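Local coordinates for siderophore periplasmic binding protein (PDB 5DH0), which probably binds the siderophore fuscachelin, or a related ferric siderophore, as the periplasmic-type binding protein that serves its uptake, at residues I107-V113 against T132-D138; I94-A100 against D125-I129. All blocks are in the same frame, centred on the assembly; numbering follows the deposited sequence.

Contacts 1 and 2 lie side by side in one lobe of the protein, their centres about 16 Å apart. Contact 1 joins strands 106-112 and 132-137 at one border of a five-stranded parallel sheet, with half of its residues buried, and is held by backbone hydrogen bonds. Contact 2, farther from the middle of the chain, sets helix 96-102 against the end of helix 116-126 and relies on aliphatic and sulfur packing. Helix 116-126 belongs to both regions, since it links the two strands of contact 1. Leu126 touches both: its CD1 packs on Phe134 CZ (3.6 Å), while its CD2 serves contact 2.

Contact 1 of 2, residues I107-V113 against T132-D138; sequences IIGGVRV and TVFFDFD
Val111 lies level with Asp136 across two parallel strands and bonds the residue before it, Val111 N donating to Phe135 O at 2.9 Å from 38° above the carbonyl plane. Six backbone bonds, alternating in direction, run from the one between Val133 N and Ile107 O, the straightest (2.8 Å, 174°), to the one between Val113 N and Phe137 O. Glycine suits Gly109 and Gly110, because a CB on Gly109 would come close to the Phe134 ring and one on Gly110 tightly against that of Phe137. The Phe134 ring instead turns its edge to Gly109 O, which lies near the ring plane 3.6 Å from CD1.

The side chain of Phe137 starts out away from the neighbouring strand but returns to it. From CB, CG lies between the backbone N and the carbonyl carbon (chi1 65°), which brings the ring back to Val111 and Arg112. CG is near Val111 O, CD2 comes closer to the same oxygen at 3.4 Å, CE2 reaches Val111 C and Arg112 N, and CZ at the tip touches Arg112 CG at 3.6 Å, with CE1 more loosely alongside that carbon. Arg112 CA sits over one ring face in a CH-pi contact. The arginine's extended chain carries its charge onward to a salt bridge with Glu49, while Phe50 meets the phenylalanine ring edge-to-face. Were Phe137 replaced by an alanine, Arg112 CA and CG would probably lose the ring they pack on, and a gap would be likely to open beside Phe50.

On the face covered by helix 116-126, Val111 divides its methyls: CG2 against Phe134 CD1 (3.7 Å), CG1 beside Asp136 OD1, whose partner oxygen OD2 bonds His116. With that helix connecting the strands, this is a beta-alpha-beta unit at the border of a parallel sheet.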
ATOM      1  N   ILE A 107      11.590 -11.401 -43.746  1.00 41.94           N
ATOM      2  CA  ILE A 107      11.111 -12.057 -42.535  1.00 39.42           C
ATOM      3  C   ILE A 107      11.414 -11.196 -41.310  1.00 40.99           C
ATOM      4  O   ILE A 107      12.558 -10.757 -41.122  1.00 39.49           O
ATOM      5  CB  ILE A 107      11.760 -13.420 -42.369  1.00 39.36           C
ATOM      6  CG1 ILE A 107      11.527 -14.262 -43.622  1.00 38.59           C
ATOM      7  CG2 ILE A 107      11.225 -14.120 -41.132  1.00 40.13           C
ATOM      8  CD1 ILE A 107      12.454 -15.455 -43.722  1.00 42.28           C
ATOM      9  N   ILE A 108      10.399 -10.942 -40.484  1.00 37.87           N
ATOM     10  CA  ILE A 108      10.583 -10.094 -39.300  1.00 37.76           C
ATOM     11  C   ILE A 108      10.044 -10.738 -38.005  1.00 42.91           C
ATOM     12  O   ILE A 108       9.180 -11.623 -38.043  1.00 41.16           O
ATOM     13  CB  ILE A 108       9.911  -8.701 -39.481  1.00 36.00           C
ATOM     14  CG1 ILE A 108       8.394  -8.828 -39.569  1.00 37.80           C
ATOM     15  CG2 ILE A 108      10.453  -7.973 -40.698  1.00 35.01           C
ATOM     16  CD1 ILE A 108       7.682  -7.531 -39.232  1.00 38.38           C
ATOM     17  N   GLY A 109      10.572 -10.294 -36.863  1.00 41.26           N
ATOM     18  CA  GLY A 109      10.056 -10.692 -35.562  1.00 39.23           C
ATOM     19  C   GLY A 109      10.822 -10.155 -34.355  1.00 39.78           C
ATOM     20  O   GLY A 109      11.961  -9.697 -34.467  1.00 39.47           O
ATOM     21  N   GLY A 110      10.184 -10.215 -33.189  1.00 40.27           N
ATOM     22  CA  GLY A 110      10.846  -9.937 -31.925  1.00 42.95           C
ATOM     23  C   GLY A 110      11.503 -11.168 -31.306  1.00 41.50           C
ATOM     24  O   GLY A 110      11.027 -12.290 -31.466  1.00 36.65           O
ATOM     25  N   VAL A 111      12.609 -10.951 -30.598  1.00 43.25           N
ATOM     26  CA  VAL A 111      13.294 -12.023 -29.879  1.00 45.46           C
ATOM     27  C   VAL A 111      13.554 -11.626 -28.430  1.00 43.54           C
ATOM     28  O   VAL A 111      14.190 -10.604 -28.178  1.00 41.30           O
ATOM     29  CB  VAL A 111      14.658 -12.380 -30.529  1.00 42.91           C
ATOM     30  CG1 VAL A 111      15.402 -13.389 -29.680  1.00 49.46           C
ATOM     31  CG2 VAL A 111      14.471 -12.920 -31.920  1.00 48.67           C
ATOM     32  N   ARG A 112      13.077 -12.424 -27.478  1.00 39.35           N
ATOM     33  CA  ARG A 112      13.464 -12.203 -26.082  1.00 40.46           C
ATOM     34  C   ARG A 112      14.996 -12.226 -25.955  1.00 43.50           C
ATOM     35  O   ARG A 112      15.652 -13.156 -26.429  1.00 46.85           O
ATOM     36  CB  ARG A 112      12.820 -13.247 -25.172  1.00 44.78           C
ATOM     37  CG  ARG A 112      11.321 -13.033 -24.992  1.00 43.19           C
ATOM     38  CD  ARG A 112      10.632 -14.262 -24.443  1.00 46.42           C
ATOM     39  NE  ARG A 112       9.183 -14.091 -24.433  1.00 49.61           N
ATOM     40  CZ  ARG A 112       8.407 -14.351 -25.478  1.00 58.14           C
ATOM     41  NH1 ARG A 112       8.941 -14.784 -26.610  1.00 66.78           N
ATOM     42  NH2 ARG A 112       7.103 -14.166 -25.396  1.00 62.64           N
ATOM     43  N   VAL A 113      15.566 -11.195 -25.336  1.00 44.06           N
ATOM     44  CA  VAL A 113      17.019 -11.036 -25.311  1.00 47.05           C
ATOM     45  C   VAL A 113      17.742 -12.244 -24.689  1.00 54.16           C
ATOM     46  O   VAL A 113      18.897 -12.509 -25.017  1.00 57.24           O
ATOM     47  CB  VAL A 113      17.415  -9.728 -24.567  1.00 51.85           C
ATOM     48  CG1 VAL A 113      17.142  -9.835 -23.077  1.00 45.72           C
ATOM     49  CG2 VAL A 113      18.875  -9.341 -24.850  1.00 53.22           C
ATOM     50  N   THR A 132      16.401 -11.477 -43.100  1.00 51.47           N
ATOM     51  CA  THR A 132      15.727 -11.697 -41.830  1.00 45.48           C
ATOM     52  C   THR A 132      16.090 -10.653 -40.778  1.00 47.55           C
ATOM     53  O   THR A 132      17.269 -10.457 -40.466  1.00 52.53           O
ATOM     54  CB  THR A 132      16.045 -13.091 -41.285  1.00 52.21           C
ATOM     55  OG1 THR A 132      15.665 -14.076 -42.253  1.00 51.51           O
ATOM     56  CG2 THR A 132      15.292 -13.341 -39.981  1.00 49.62           C
ATOM     57  N   VAL A 133      15.073  -9.988 -40.231  1.00 47.38           N
ATOM     58  CA  VAL A 133      15.277  -8.933 -39.233  1.00 44.24           C
ATOM     59  C   VAL A 133      14.665  -9.283 -37.890  1.00 44.76           C
ATOM     60  O   VAL A 133      13.441  -9.325 -37.753  1.00 45.73           O
ATOM     61  CB  VAL A 133      14.677  -7.591 -39.678  1.00 45.54           C
ATOM     62  CG1 VAL A 133      14.845  -6.544 -38.577  1.00 46.34           C
ATOM     63  CG2 VAL A 133      15.333  -7.119 -40.954  1.00 46.52           C
ATOM     64  N   PHE A 134      15.534  -9.526 -36.911  1.00 46.29           N
ATOM     65  CA  PHE A 134      15.161  -9.764 -35.518  1.00 45.18           C
ATOM     66  C   PHE A 134      15.595  -8.614 -34.595  1.00 48.63           C
ATOM     67  O   PHE A 134      16.737  -8.146 -34.679  1.00 51.38           O
ATOM     68  CB  PHE A 134      15.797 -11.054 -35.009  1.00 45.13           C
ATOM     69  CG  PHE A 134      15.203 -12.306 -35.579  1.00 51.90           C
ATOM     70  CD1 PHE A 134      13.836 -12.521 -35.548  1.00 47.50           C
ATOM     71  CD2 PHE A 134      16.025 -13.301 -36.099  1.00 53.32           C
ATOM     72  CE1 PHE A 134      13.291 -13.695 -36.052  1.00 51.01           C
ATOM     73  CE2 PHE A 134      15.491 -14.476 -36.599  1.00 56.81           C
ATOM     74  CZ  PHE A 134      14.117 -14.673 -36.582  1.00 53.35           C
ATOM     75  N   PHE A 135      14.701  -8.168 -33.710  1.00 42.57           N
ATOM     76  CA  PHE A 135      15.097  -7.256 -32.641  1.00 38.34           C
ATOM     77  C   PHE A 135      14.933  -7.899 -31.267  1.00 44.71           C
ATOM     78  O   PHE A 135      13.857  -8.408 -30.918  1.00 44.92           O
ATOM     79  CB  PHE A 135      14.297  -5.962 -32.694  1.00 40.64           C
ATOM     80  CG  PHE A 135      14.664  -5.084 -33.837  1.00 47.74           C
ATOM     81  CD1 PHE A 135      13.883  -5.050 -34.971  1.00 46.44           C
ATOM     82  CD2 PHE A 135      15.797  -4.300 -33.787  1.00 50.44           C
ATOM     83  CE1 PHE A 135      14.215  -4.246 -36.033  1.00 44.63           C
ATOM     84  CE2 PHE A 135      16.137  -3.497 -34.856  1.00 53.97           C
ATOM     85  CZ  PHE A 135      15.342  -3.480 -35.983  1.00 49.46           C
ATOM     86  N   ASP A 136      16.013  -7.882 -30.499  1.00 44.21           N
ATOM     87  CA  ASP A 136      15.978  -8.315 -29.114  1.00 45.66           C
ATOM     88  C   ASP A 136      15.242  -7.304 -28.256  1.00 42.91           C
ATOM     89  O   ASP A 136      15.324  -6.098 -28.480  1.00 43.47           O
ATOM     90  CB  ASP A 136      17.388  -8.515 -28.557  1.00 50.81           C
ATOM     91  CG  ASP A 136      18.145  -9.625 -29.256  1.00 57.64           C
ATOM     92  OD1 ASP A 136      17.719 -10.793 -29.153  1.00 59.12           O
ATOM     93  OD2 ASP A 136      19.177  -9.333 -29.895  1.00 67.79           O
ATOM     94  N   PHE A 137      14.513  -7.802 -27.274  1.00 41.55           N
ATOM     95  CA  PHE A 137      13.903  -6.922 -26.297  1.00 43.83           C
ATOM     96  C   PHE A 137      14.015  -7.568 -24.938  1.00 41.79           C
ATOM     97  O   PHE A 137      14.055  -8.789 -24.814  1.00 39.33           O
ATOM     98  CB  PHE A 137      12.440  -6.635 -26.634  1.00 40.59           C
ATOM     99  CG  PHE A 137      11.550  -7.848 -26.571  1.00 42.02           C
ATOM    100  CD1 PHE A 137      10.811  -8.126 -25.428  1.00 39.48           C
ATOM    101  CD2 PHE A 137      11.446  -8.709 -27.661  1.00 39.26           C
ATOM    102  CE1 PHE A 137       9.992  -9.248 -25.370  1.00 39.93           C
ATOM    103  CE2 PHE A 137      10.627  -9.832 -27.604  1.00 41.67           C
ATOM    104  CZ  PHE A 137       9.899 -10.099 -26.454  1.00 44.82           C
ATOM    105  N   ASP A 138      14.087  -6.734 -23.916  1.00 40.75           N
ATOM    106  CA  ASP A 138      14.131  -7.235 -22.564  1.00 41.35           C
ATOM    107  C   ASP A 138      12.809  -6.919 -21.860  1.00 40.17           C
ATOM    108  O   ASP A 138      12.137  -5.947 -22.188  1.00 42.54           O
ATOM    109  CB  ASP A 138      15.312  -6.624 -21.813  1.00 44.14           C
ATOM    110  CG  ASP A 138      15.433  -7.149 -20.408  1.00 53.04           C
ATOM    111  OD1 ASP A 138      15.534  -8.386 -20.245  1.00 59.92           O
ATOM    112  OD2 ASP A 138      15.388  -6.331 -19.461  1.00 61.35           O
TER

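Contact 2 of 2, residues I94-A100 against D125-I129; sequences INMEAIA and DLEKI
Met96 and Leu126 bring together two helices of an alpha/beta lobe, the start of helix 96-102 and the end region of helix 116-126, beside strands 86-88 and 132-137 of its parallel sheet. The methionine makes two kinds of contact, through SD and through CE. Met96 bends at chi2 (-70°), and its thioether crosses Leu126 at about a right angle, with SD 3.4 Å from CD2. The methyl CE goes farther and lies 3.6 Å from Asp125 CB, so the aspartate contributes its aliphatic carbon to the packing. A long, pliable methionine suits this partly exposed margin, where one side chain must bridge two consecutive residues.

Among the aliphatic contacts, those between Ile99 and Leu126 are buried, while Ile129 and Ala100 lie toward the margin. Leu126 CD2 also receives Ile99 CD1 at 3.5 Å, with Ile94 CG2 at a looser distance, which puts this single methyl among three side chains. The two branches of Ile99 divide the work: CD1 goes to Leu126, while CG2 meets Ile129 CD1 at 3.7 Å. Pro104 touches both isoleucines, Ile99 and Ile129, and Val87 of strand 86-88 backs Ile99 from the sheet. Ala100, with only a CB, leaves room for Ile129 to come in close: Ala100 CB is 4.0 Å from Ile129 CD1, which also rests against Met96 O.

The polar bonding is internal to the start of helix 96-102. Asn95 occupies the N-cap, a place suited to a short side chain with a carbonyl oxygen, and accepts from Ala98 N through OD1 at 3.1 Å, the donor standing 68° out of the amide plane.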
ATOM      1  N   ILE A  94       9.647 -23.105 -35.473  1.00 48.94           N
ATOM      2  CA  ILE A  94       9.519 -22.544 -36.806  1.00 50.61           C
ATOM      3  C   ILE A  94       9.471 -23.637 -37.880  1.00 51.84           C
ATOM      4  O   ILE A  94      10.321 -24.519 -37.933  1.00 54.63           O
ATOM      5  CB  ILE A  94      10.681 -21.559 -37.089  1.00 52.09           C
ATOM      6  CG1 ILE A  94      10.598 -20.362 -36.138  1.00 49.17           C
ATOM      7  CG2 ILE A  94      10.670 -21.095 -38.530  1.00 49.30           C
ATOM      8  CD1 ILE A  94      11.761 -19.385 -36.272  1.00 53.15           C
ATOM      9  N   ASN A  95       8.447 -23.574 -38.719  1.00 52.21           N
ATOM     10  CA  ASN A  95       8.311 -24.461 -39.865  1.00 46.34           C
ATOM     11  C   ASN A  95       9.032 -23.860 -41.073  1.00 49.66           C
ATOM     12  O   ASN A  95       8.448 -23.093 -41.833  1.00 49.05           O
ATOM     13  CB  ASN A  95       6.834 -24.682 -40.167  1.00 46.24           C
ATOM     14  CG  ASN A  95       6.596 -25.748 -41.207  1.00 48.43           C
ATOM     15  OD1 ASN A  95       7.470 -26.070 -42.010  1.00 49.02           O
ATOM     16  ND2 ASN A  95       5.391 -26.294 -41.207  1.00 48.69           N
ATOM     17  N   MET A  96      10.309 -24.201 -41.222  1.00 51.05           N
ATOM     18  CA  MET A  96      11.155 -23.651 -42.272  1.00 51.86           C
ATOM     19  C   MET A  96      10.589 -23.880 -43.674  1.00 54.09           C
ATOM     20  O   MET A  96      10.624 -22.985 -44.523  1.00 48.34           O
ATOM     21  CB  MET A  96      12.550 -24.253 -42.166  1.00 53.93           C
ATOM     22  CG  MET A  96      13.330 -23.764 -40.955  1.00 59.59           C
ATOM     23  SD  MET A  96      13.810 -22.036 -41.143  1.00 66.59           S
ATOM     24  CE  MET A  96      14.736 -21.727 -39.635  1.00 62.26           C
ATOM     25  N   GLU A  97      10.067 -25.082 -43.902  1.00 53.01           N
ATOM     26  CA  GLU A  97       9.437 -25.423 -45.168  1.00 51.49           C
ATOM     27  C   GLU A  97       8.282 -24.503 -45.498  1.00 50.80           C
ATOM     28  O   GLU A  97       8.119 -24.083 -46.636  1.00 52.58           O
ATOM     29  CB  GLU A  97       8.928 -26.862 -45.142  1.00 63.10           C
ATOM     30  CG  GLU A  97       9.987 -27.908 -45.370  1.00 69.80           C
ATOM     31  CD  GLU A  97       9.556 -28.901 -46.425  1.00 83.21           C
ATOM     32  OE1 GLU A  97       8.343 -28.921 -46.750  1.00 88.08           O
ATOM     33  OE2 GLU A  97      10.424 -29.642 -46.938  1.00 82.00           O
ATOM     34  N   ALA A  98       7.463 -24.214 -44.498  1.00 49.85           N
ATOM     35  CA  ALA A  98       6.301 -23.366 -44.704  1.00 47.88           C
ATOM     36  C   ALA A  98       6.753 -21.961 -45.104  1.00 49.69           C
ATOM     37  O   ALA A  98       6.114 -21.293 -45.923  1.00 51.03           O
ATOM     38  CB  ALA A  98       5.435 -23.331 -43.445  1.00 42.94           C
ATOM     39  N   ILE A  99       7.871 -21.526 -44.540  1.00 45.36           N
ATOM     40  CA  ILE A  99       8.358 -20.188 -44.820  1.00 49.36           C
ATOM     41  C   ILE A  99       8.844 -20.092 -46.254  1.00 48.13           C
ATOM     42  O   ILE A  99       8.532 -19.127 -46.947  1.00 47.07           O
ATOM     43  CB  ILE A  99       9.481 -19.778 -43.857  1.00 46.65           C
ATOM     44  CG1 ILE A  99       8.909 -19.638 -42.446  1.00 44.04           C
ATOM     45  CG2 ILE A  99      10.136 -18.482 -44.333  1.00 41.60           C
ATOM     46  CD1 ILE A  99       9.890 -19.117 -41.435  1.00 45.43           C
ATOM     47  N   ALA A 100       9.589 -21.097 -46.704  1.00 47.70           N
ATOM     48  CA  ALA A 100      10.068 -21.106 -48.081  1.00 48.46           C
ATOM     49  C   ALA A 100       8.892 -21.193 -49.067  1.00 46.61           C
ATOM     50  O   ALA A 100       8.906 -20.552 -50.121  1.00 46.12           O
ATOM     51  CB  ALA A 100      11.053 -22.243 -48.300  1.00 44.80           C
ATOM     52  N   ASP A 125      19.764 -19.735 -40.678  1.00 63.46           N
ATOM     53  CA  ASP A 125      18.937 -20.638 -41.473  1.00 62.32           C
ATOM     54  C   ASP A 125      17.921 -19.859 -42.317  1.00 60.29           C
ATOM     55  O   ASP A 125      17.781 -20.099 -43.515  1.00 58.55           O
ATOM     56  CB  ASP A 125      18.208 -21.642 -40.564  1.00 65.64           C
ATOM     57  CG  ASP A 125      19.132 -22.726 -40.005  1.00 70.44           C
ATOM     58  OD1 ASP A 125      20.314 -22.775 -40.404  1.00 70.69           O
ATOM     59  OD2 ASP A 125      18.671 -23.537 -39.165  1.00 71.99           O
ATOM     60  N   LEU A 126      17.228 -18.914 -41.687  1.00 59.50           N
ATOM     61  CA  LEU A 126      16.172 -18.153 -42.350  1.00 57.20           C
ATOM     62  C   LEU A 126      16.688 -17.264 -43.474  1.00 56.06           C
ATOM     63  O   LEU A 126      15.934 -16.900 -44.375  1.00 56.45           O
ATOM     64  CB  LEU A 126      15.417 -17.290 -41.337  1.00 52.82           C
ATOM     65  CG  LEU A 126      14.570 -18.035 -40.307  1.00 55.59           C
ATOM     66  CD1 LEU A 126      14.145 -17.090 -39.207  1.00 52.64           C
ATOM     67  CD2 LEU A 126      13.357 -18.642 -40.962  1.00 51.60           C
ATOM     68  N   GLU A 127      17.963 -16.903 -43.429  1.00 57.48           N
ATOM     69  CA  GLU A 127      18.487 -15.992 -44.436  1.00 60.87           C
ATOM     70  C   GLU A 127      18.899 -16.719 -45.705  1.00 58.39           C
ATOM     71  O   GLU A 127      19.208 -16.093 -46.713  1.00 58.18           O
ATOM     72  CB  GLU A 127      19.645 -15.183 -43.872  1.00 61.62           C
ATOM     73  CG  GLU A 127      19.193 -13.813 -43.441  1.00 62.54           C
ATOM     74  CD  GLU A 127      20.235 -13.073 -42.651  1.00 70.88           C
ATOM     75  OE1 GLU A 127      21.203 -13.729 -42.200  1.00 71.88           O
ATOM     76  OE2 GLU A 127      20.069 -11.840 -42.467  1.00 68.75           O
ATOM     77  N   LYS A 128      18.880 -18.044 -45.653  1.00 59.22           N
ATOM     78  CA  LYS A 128      18.997 -18.846 -46.860  1.00 60.69           C
ATOM     79  C   LYS A 128      17.722 -18.660 -47.685  1.00 58.92           C
ATOM     80  O   LYS A 128      17.730 -18.793 -48.907  1.00 56.68           O
ATOM     81  CB  LYS A 128      19.237 -20.319 -46.513  1.00 58.41           C
ATOM     82  CG  LYS A 128      20.516 -20.536 -45.718  1.00 60.83           C
ATOM     83  CD  LYS A 128      21.032 -21.962 -45.814  1.00 68.86           C
ATOM     84  CE  LYS A 128      20.317 -22.891 -44.850  1.00 70.63           C
ATOM     85  NZ  LYS A 128      20.922 -24.259 -44.866  1.00 70.60           N
ATOM     86  N   ILE A 129      16.634 -18.323 -46.998  1.00 58.30           N
ATOM     87  CA  ILE A 129      15.352 -18.071 -47.639  1.00 53.01           C
ATOM     88  C   ILE A 129      15.164 -16.607 -48.028  1.00 52.69           C
ATOM     89  O   ILE A 129      14.805 -16.304 -49.165  1.00 50.95           O
ATOM     90  CB  ILE A 129      14.183 -18.462 -46.729  1.00 51.50           C
ATOM     91  CG1 ILE A 129      14.260 -19.939 -46.352  1.00 49.57           C
ATOM     92  CG2 ILE A 129      12.854 -18.123 -47.407  1.00 47.51           C
ATOM     93  CD1 ILE A 129      13.150 -20.375 -45.406  1.00 48.46           C
TER